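Local coordinates for protein alkylpurine DNA glycosylase AlkC (Pseudomonas fluorescens, PDB 5VI0) that excises alkylated purine bases from DNA as a base excision repair glycosylase that works without flipping the damaged nucleotide, at residues A259-H264 with V353-E358; Y299-V304 with H349-L354. All coordinates share one frame; numbering follows the deposited sequence.

Contact 1: residues A259-H264 with V353-E358; sequences AEVKIH and VLVNGE
Ala259 comes within 6.5 Å of Asn356 (CA to CA), and from there the two backbones, running roughly antiparallel at 161°, spread until the CA atoms of Ile263 and Val353 are 9.4 Å apart. No hydrogen bond spans this gap. It lies at one end of the C-terminal immunoglobulin-like beta sandwich, where the start of strand 261-274 packs against the end of strand 347-355 through side chains, Val353 and Val355 being the buried ones. Ala259 buries more area than any other residue here. With Val355 CG1 anti to the backbone N (chi1 -177°), this methyl meets Val261 CG2 at 4.2 Å and also Ala259 CB. Further in, the extended chain of Ile263 brings CD1 to 4.4 Å from Val353 CB. Leu360, of the return strand, touches both Val261 and Val355.

Val355 to Glu358 form a type I' turn closing a tight hairpin. Asn356 occupies the turn, its ND2 4.0 Å from Ala259 CB, but its polar end is committed to the backbone of strand 293-304: OD1 bonds Val296 N, and ND2 bonds Lys294 O weakly. Near the turn a water donates to Glu358 OE2 at 2.7 Å and, weakly, to Ala259 O at 3.5 Å.

Contact 2: residues Y299-V304 with H349-L354; sequences YAIDYV and HVVHVL
Strands 293-304 and 347-355 are antiparallel neighbours in the immunoglobulin-like domain, and this contact is their backbone pairing, which gives way to water at one end. Ala300 and His352 make a hydrogen-bonded pair: Ala300 N to His352 O and His352 N to Ala300 O are both 2.9 Å. One step on, Asp302 N donates to Val350 O. Beyond it a water bridges the strands, donating to Asp302 O at 2.8 Å and accepting from Val350 N at 2.7 Å. Asp302 is also the centre of an inverse gamma turn, closed by a weak bond from Tyr303 N to Ile301 O.

On the face bearing Ala300, the Asp302 side chain, with CG anti to the carbonyl carbon (chi1 -66°), reaches diagonally to His352. His352 NE2 donates to Asp302 OD2 at 3.0 Å, nearly straight at 162°; the proton leaves close to the ring plane but meets OD2 from above the carboxylate plane. ND1 of the same ring bonds Ser362 OG on the next strand. Replacing Asp302 by alanine removes the carboxylate, which is likely to leave His352 NE2 without this acceptor and the ring freer to turn about its Ser362 bond.

Beyond the water, Val304 CG2 sits over one face of the His349 ring, 3.8 Å from its centroid, a CH-pi contact. A second water joins His349 NE2 to Val304 O, while ND1 bonds Gly347 O. On the face that carries Tyr299, Ile301 and Val351, Ile301 CG1 packs on Val351 CG2, and Tyr299 CD2 lies 4.0 Å from Val351 CG1.

With a partner at each nitrogen, the two bonds probably hold the His352 ring in its rotation, and the nearby carboxylate probably favours a proton on NE2.

How the contacts relate
After the helical part of the chain ends, 259-264 opens the beta sandwich as the start of strand 261-274. Strand 278-287 follows, and then strand 293-304, whose 299-304 end waits for strand 347-355 to come back beside it. That return closes the loop of contact 2, 44 residues long, and running on into the hairpin closes the 88-residue loop of contact 1. The smaller loop therefore nests within the larger, and Val353 and Leu354 belong to both. Strand 347-355 is used in two ways: edge to edge with its sheet neighbour in contact 2, and through its inward side chains across the sandwich in contact 1, with the two centres 15 Å apart.

Contact 1: residues A259-H264 with V353-E358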
loop_
_atom_site.group_PDB
_atom_site.type_symbol
_atom_site.label_atom_id
_atom_site.label_comp_id
_atom_site.label_asym_id
_atom_site.label_seq_id
_atom_site.Cartn_x
_atom_site.Cartn_y
_atom_site.Cartn_z
ATOM N N ALA A 259 15.736 25.186 -14.307
ATOM C CA ALA A 259 17.076 25.471 -13.774
ATOM C C ALA A 259 18.117 25.721 -14.875
ATOM O O ALA A 259 18.426 24.834 -15.674
ATOM C CB ALA A 259 17.541 24.343 -12.891
ATOM N N GLU A 260 18.659 26.937 -14.922
ATOM C CA GLU A 260 19.657 27.288 -15.930
ATOM C C GLU A 260 21.036 27.084 -15.312
ATOM O O GLU A 260 21.677 28.010 -14.812
ATOM C CB GLU A 260 19.475 28.723 -16.431
ATOM C CG GLU A 260 18.156 29.023 -17.111
ATOM C CD GLU A 260 18.126 30.444 -17.680
ATOM O OE1 GLU A 260 18.800 30.689 -18.715
ATOM O OE2 GLU A 260 17.442 31.319 -17.081
ATOM N N VAL A 261 21.496 25.837 -15.357
ATOM C CA VAL A 261 22.806 25.471 -14.841
ATOM C C VAL A 261 23.456 24.518 -15.826
ATOM O O VAL A 261 22.787 23.817 -16.586
ATOM C CB VAL A 261 22.735 24.797 -13.448
ATOM C CG1 VAL A 261 22.159 25.725 -12.423
ATOM C CG2 VAL A 261 21.881 23.592 -13.534
ATOM N N LYS A 262 24.781 24.493 -15.795
ATOM C CA LYS A 262 25.545 23.401 -16.359
ATOM C C LYS A 262 26.425 22.800 -15.273
ATOM O O LYS A 262 26.623 23.383 -14.202
ATOM C CB LYS A 262 26.390 23.831 -17.576
ATOM C CG LYS A 262 27.263 25.060 -17.427
ATOM C CD LYS A 262 27.883 25.445 -18.800
ATOM C CE LYS A 262 28.759 26.696 -18.702
ATOM N NZ LYS A 262 29.127 27.288 -20.025
ATOM N N ILE A 263 26.933 21.606 -15.556
ATOM C CA ILE A 263 27.651 20.801 -14.584
ATOM C C ILE A 263 29.028 20.479 -15.151
ATOM O O ILE A 263 29.169 20.235 -16.354
ATOM C CB ILE A 263 26.841 19.530 -14.245
ATOM C CG1 ILE A 263 27.509 18.724 -13.147
ATOM C CG2 ILE A 263 26.641 18.656 -15.492
ATOM C CD1 ILE A 263 26.737 17.477 -12.823
ATOM N N HIS A 264 30.049 20.524 -14.296
ATOM C CA HIS A 264 31.421 20.256 -14.704
ATOM C C HIS A 264 32.016 19.173 -13.833
ATOM O O HIS A 264 31.788 19.152 -12.619
ATOM C CB HIS A 264 32.312 21.497 -14.581
ATOM C CG HIS A 264 31.819 22.671 -15.352
ATOM N ND1 HIS A 264 31.868 22.726 -16.729
ATOM C CD2 HIS A 264 31.253 23.827 -14.946
ATOM C CE1 HIS A 264 31.367 23.877 -17.135
ATOM N NE2 HIS A 264 30.985 24.563 -16.072
ATOM N N VAL A 353 22.826 12.930 -10.812
ATOM C CA VAL A 353 22.722 14.202 -10.119
ATOM C C VAL A 353 21.459 14.914 -10.579
ATOM O O VAL A 353 21.217 15.065 -11.790
ATOM C CB VAL A 353 23.965 15.064 -10.354
ATOM C CG1 VAL A 353 23.755 16.438 -9.710
ATOM C CG2 VAL A 353 25.152 14.357 -9.765
ATOM N N LEU A 354 20.657 15.355 -9.613
ATOM C CA LEU A 354 19.382 16.007 -9.868
ATOM C C LEU A 354 19.467 17.458 -9.424
ATOM O O LEU A 354 19.861 17.739 -8.289
ATOM C CB LEU A 354 18.235 15.307 -9.125
ATOM C CG LEU A 354 17.694 13.977 -9.667
ATOM C CD1 LEU A 354 18.738 12.897 -9.577
ATOM C CD2 LEU A 354 16.475 13.540 -8.887
ATOM N N VAL A 355 19.077 18.372 -10.305
ATOM C CA VAL A 355 18.939 19.783 -9.962
ATOM C C VAL A 355 17.516 20.213 -10.288
ATOM O O VAL A 355 17.091 20.154 -11.448
ATOM C CB VAL A 355 19.965 20.655 -10.701
ATOM C CG1 VAL A 355 19.810 22.088 -10.256
ATOM C CG2 VAL A 355 21.386 20.155 -10.419
ATOM N N ASN A 356 16.783 20.643 -9.267
ATOM C CA ASN A 356 15.374 21.007 -9.405
ATOM C C ASN A 356 14.587 19.892 -10.092
ATOM O O ASN A 356 13.728 20.127 -10.944
ATOM C CB ASN A 356 15.226 22.349 -10.122
ATOM C CG ASN A 356 15.734 23.512 -9.260
ATOM O OD1 ASN A 356 16.497 23.301 -8.318
ATOM N ND2 ASN A 356 15.306 24.729 -9.569
ATOM N N GLY A 357 14.891 18.655 -9.708
ATOM C CA GLY A 357 14.124 17.528 -10.175
ATOM C C GLY A 357 14.411 17.100 -11.593
ATOM O O GLY A 357 13.642 16.309 -12.150
ATOM N N GLU A 358 15.484 17.589 -12.201
ATOM C CA GLU A 358 15.871 17.149 -13.531
ATOM C C GLU A 358 17.232 16.479 -13.427
ATOM O O GLU A 358 18.122 16.979 -12.741
ATOM C CB GLU A 358 15.888 18.331 -14.518
ATOM C CG GLU A 358 16.407 17.998 -15.921
ATOM C CD GLU A 358 16.628 19.239 -16.815
ATOM O OE1 GLU A 358 15.843 19.444 -17.775
ATOM O OE2 GLU A 358 17.591 20.008 -16.563
HETATM O O HOH W 1 18.811 22.054 -17.759
#

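Contact 2: residues Y299-V304 with H349-L354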
loop_
_atom_site.group_PDB
_atom_site.type_symbol
_atom_site.label_atom_id
_atom_site.label_comp_id
_atom_site.label_asym_id
_atom_site.label_seq_id
_atom_site.Cartn_x
_atom_site.Cartn_y
_atom_site.Cartn_z
ATOM N N TYR A 299 21.021 13.637 -5.315
ATOM C CA TYR A 299 21.569 12.588 -6.165
ATOM C C TYR A 299 20.891 11.258 -5.852
ATOM O O TYR A 299 20.379 11.036 -4.756
ATOM C CB TYR A 299 23.097 12.485 -6.034
ATOM C CG TYR A 299 23.599 11.930 -4.732
ATOM C CD1 TYR A 299 23.631 12.705 -3.585
ATOM C CD2 TYR A 299 24.061 10.625 -4.651
ATOM C CE1 TYR A 299 24.109 12.188 -2.386
ATOM C CE2 TYR A 299 24.537 10.104 -3.464
ATOM C CZ TYR A 299 24.563 10.884 -2.337
ATOM O OH TYR A 299 25.040 10.354 -1.162
ATOM N N ALA A 300 20.851 10.390 -6.839
ATOM C CA ALA A 300 20.215 9.097 -6.678
ATOM C C ALA A 300 21.201 8.007 -7.049
ATOM O O ALA A 300 21.982 8.150 -7.992
ATOM C CB ALA A 300 18.952 8.974 -7.527
ATOM N N ILE A 301 21.173 6.937 -6.273
ATOM C CA ILE A 301 21.943 5.736 -6.535
ATOM C C ILE A 301 20.960 4.664 -6.983
ATOM O O ILE A 301 19.980 4.390 -6.283
ATOM C CB ILE A 301 22.724 5.303 -5.287
ATOM C CG1 ILE A 301 23.628 6.451 -4.828
ATOM C CG2 ILE A 301 23.531 4.041 -5.571
ATOM C CD1 ILE A 301 24.596 6.091 -3.697
ATOM N N ASP A 302 21.183 4.093 -8.167
ATOM C CA ASP A 302 20.440 2.899 -8.575
ATOM C C ASP A 302 21.089 1.723 -7.878
ATOM O O ASP A 302 21.986 1.072 -8.408
ATOM C CB ASP A 302 20.453 2.709 -10.081
ATOM C CG ASP A 302 19.723 3.782 -10.793
ATOM O OD1 ASP A 302 18.898 4.451 -10.145
ATOM O OD2 ASP A 302 19.976 3.964 -11.997
ATOM N N TYR A 303 20.670 1.482 -6.649
ATOM C CA TYR A 303 21.212 0.365 -5.898
ATOM C C TYR A 303 20.844 -0.950 -6.574
ATOM O O TYR A 303 19.700 -1.153 -6.993
ATOM C CB TYR A 303 20.670 0.391 -4.477
ATOM C CG TYR A 303 21.350 1.365 -3.554
ATOM C CD1 TYR A 303 22.566 1.043 -2.945
ATOM C CD2 TYR A 303 20.764 2.592 -3.258
ATOM C CE1 TYR A 303 23.182 1.925 -2.074
ATOM C CE2 TYR A 303 21.369 3.480 -2.393
ATOM C CZ TYR A 303 22.575 3.147 -1.805
ATOM O OH TYR A 303 23.170 4.035 -0.942
ATOM N N VAL A 304 21.820 -1.842 -6.687
ATOM C CA VAL A 304 21.570 -3.173 -7.224
ATOM C C VAL A 304 20.894 -4.013 -6.147
ATOM O O VAL A 304 21.418 -4.151 -5.039
ATOM C CB VAL A 304 22.872 -3.826 -7.701
ATOM C CG1 VAL A 304 22.611 -5.273 -8.165
ATOM C CG2 VAL A 304 23.496 -2.983 -8.819
ATOM N N HIS A 349 26.674 0.437 -9.984
ATOM C CA HIS A 349 25.768 1.361 -9.300
ATOM C C HIS A 349 25.813 2.722 -9.990
ATOM O O HIS A 349 26.737 3.509 -9.779
ATOM C CB HIS A 349 26.132 1.476 -7.828
ATOM C CG HIS A 349 25.774 0.265 -7.033
ATOM N ND1 HIS A 349 26.351 -0.964 -7.255
ATOM C CD2 HIS A 349 24.884 0.089 -6.029
ATOM C CE1 HIS A 349 25.837 -1.846 -6.415
ATOM N NE2 HIS A 349 24.945 -1.231 -5.661
ATOM N N VAL A 350 24.798 3.000 -10.799
ATOM C CA VAL A 350 24.714 4.285 -11.472
ATOM C C VAL A 350 24.314 5.357 -10.466
ATOM O O VAL A 350 23.517 5.112 -9.550
ATOM C CB VAL A 350 23.717 4.208 -12.639
ATOM C CG1 VAL A 350 23.617 5.562 -13.351
ATOM C CG2 VAL A 350 24.121 3.104 -13.605
ATOM N N VAL A 351 24.863 6.557 -10.640
ATOM C CA VAL A 351 24.626 7.692 -9.756
ATOM C C VAL A 351 24.198 8.872 -10.619
ATOM O O VAL A 351 24.954 9.298 -11.497
ATOM C CB VAL A 351 25.883 8.046 -8.946
ATOM C CG1 VAL A 351 25.634 9.271 -8.071
ATOM C CG2 VAL A 351 26.301 6.867 -8.100
ATOM N N HIS A 352 23.005 9.402 -10.369
ATOM C CA HIS A 352 22.486 10.548 -11.112
ATOM C C HIS A 352 22.495 11.780 -10.224
ATOM O O HIS A 352 22.181 11.692 -9.032
ATOM C CB HIS A 352 21.048 10.326 -11.603
ATOM C CG HIS A 352 20.806 8.974 -12.188
ATOM N ND1 HIS A 352 21.069 8.677 -13.508
ATOM C CD2 HIS A 352 20.328 7.837 -11.630
ATOM C CE1 HIS A 352 20.760 7.414 -13.738
ATOM N NE2 HIS A 352 20.311 6.882 -12.615
ATOM N N VAL A 353 22.826 12.930 -10.812
ATOM C CA VAL A 353 22.722 14.202 -10.119
ATOM C C VAL A 353 21.459 14.914 -10.579
ATOM O O VAL A 353 21.217 15.065 -11.790
ATOM C CB VAL A 353 23.965 15.064 -10.354
ATOM C CG1 VAL A 353 23.755 16.438 -9.710
ATOM C CG2 VAL A 353 25.152 14.357 -9.765
ATOM N N LEU A 354 20.657 15.355 -9.613
ATOM C CA LEU A 354 19.382 16.007 -9.868
ATOM C C LEU A 354 19.467 17.458 -9.424
ATOM O O LEU A 354 19.861 17.739 -8.289
ATOM C CB LEU A 354 18.235 15.307 -9.125
ATOM C CG LEU A 354 17.694 13.977 -9.667
ATOM C CD1 LEU A 354 18.738 12.897 -9.577
ATOM C CD2 LEU A 354 16.475 13.540 -8.887
HETATM O O HOH W 2 23.087 0.934 -10.937
HETATM O O HOH W 3 23.138 -2.677 -3.836
#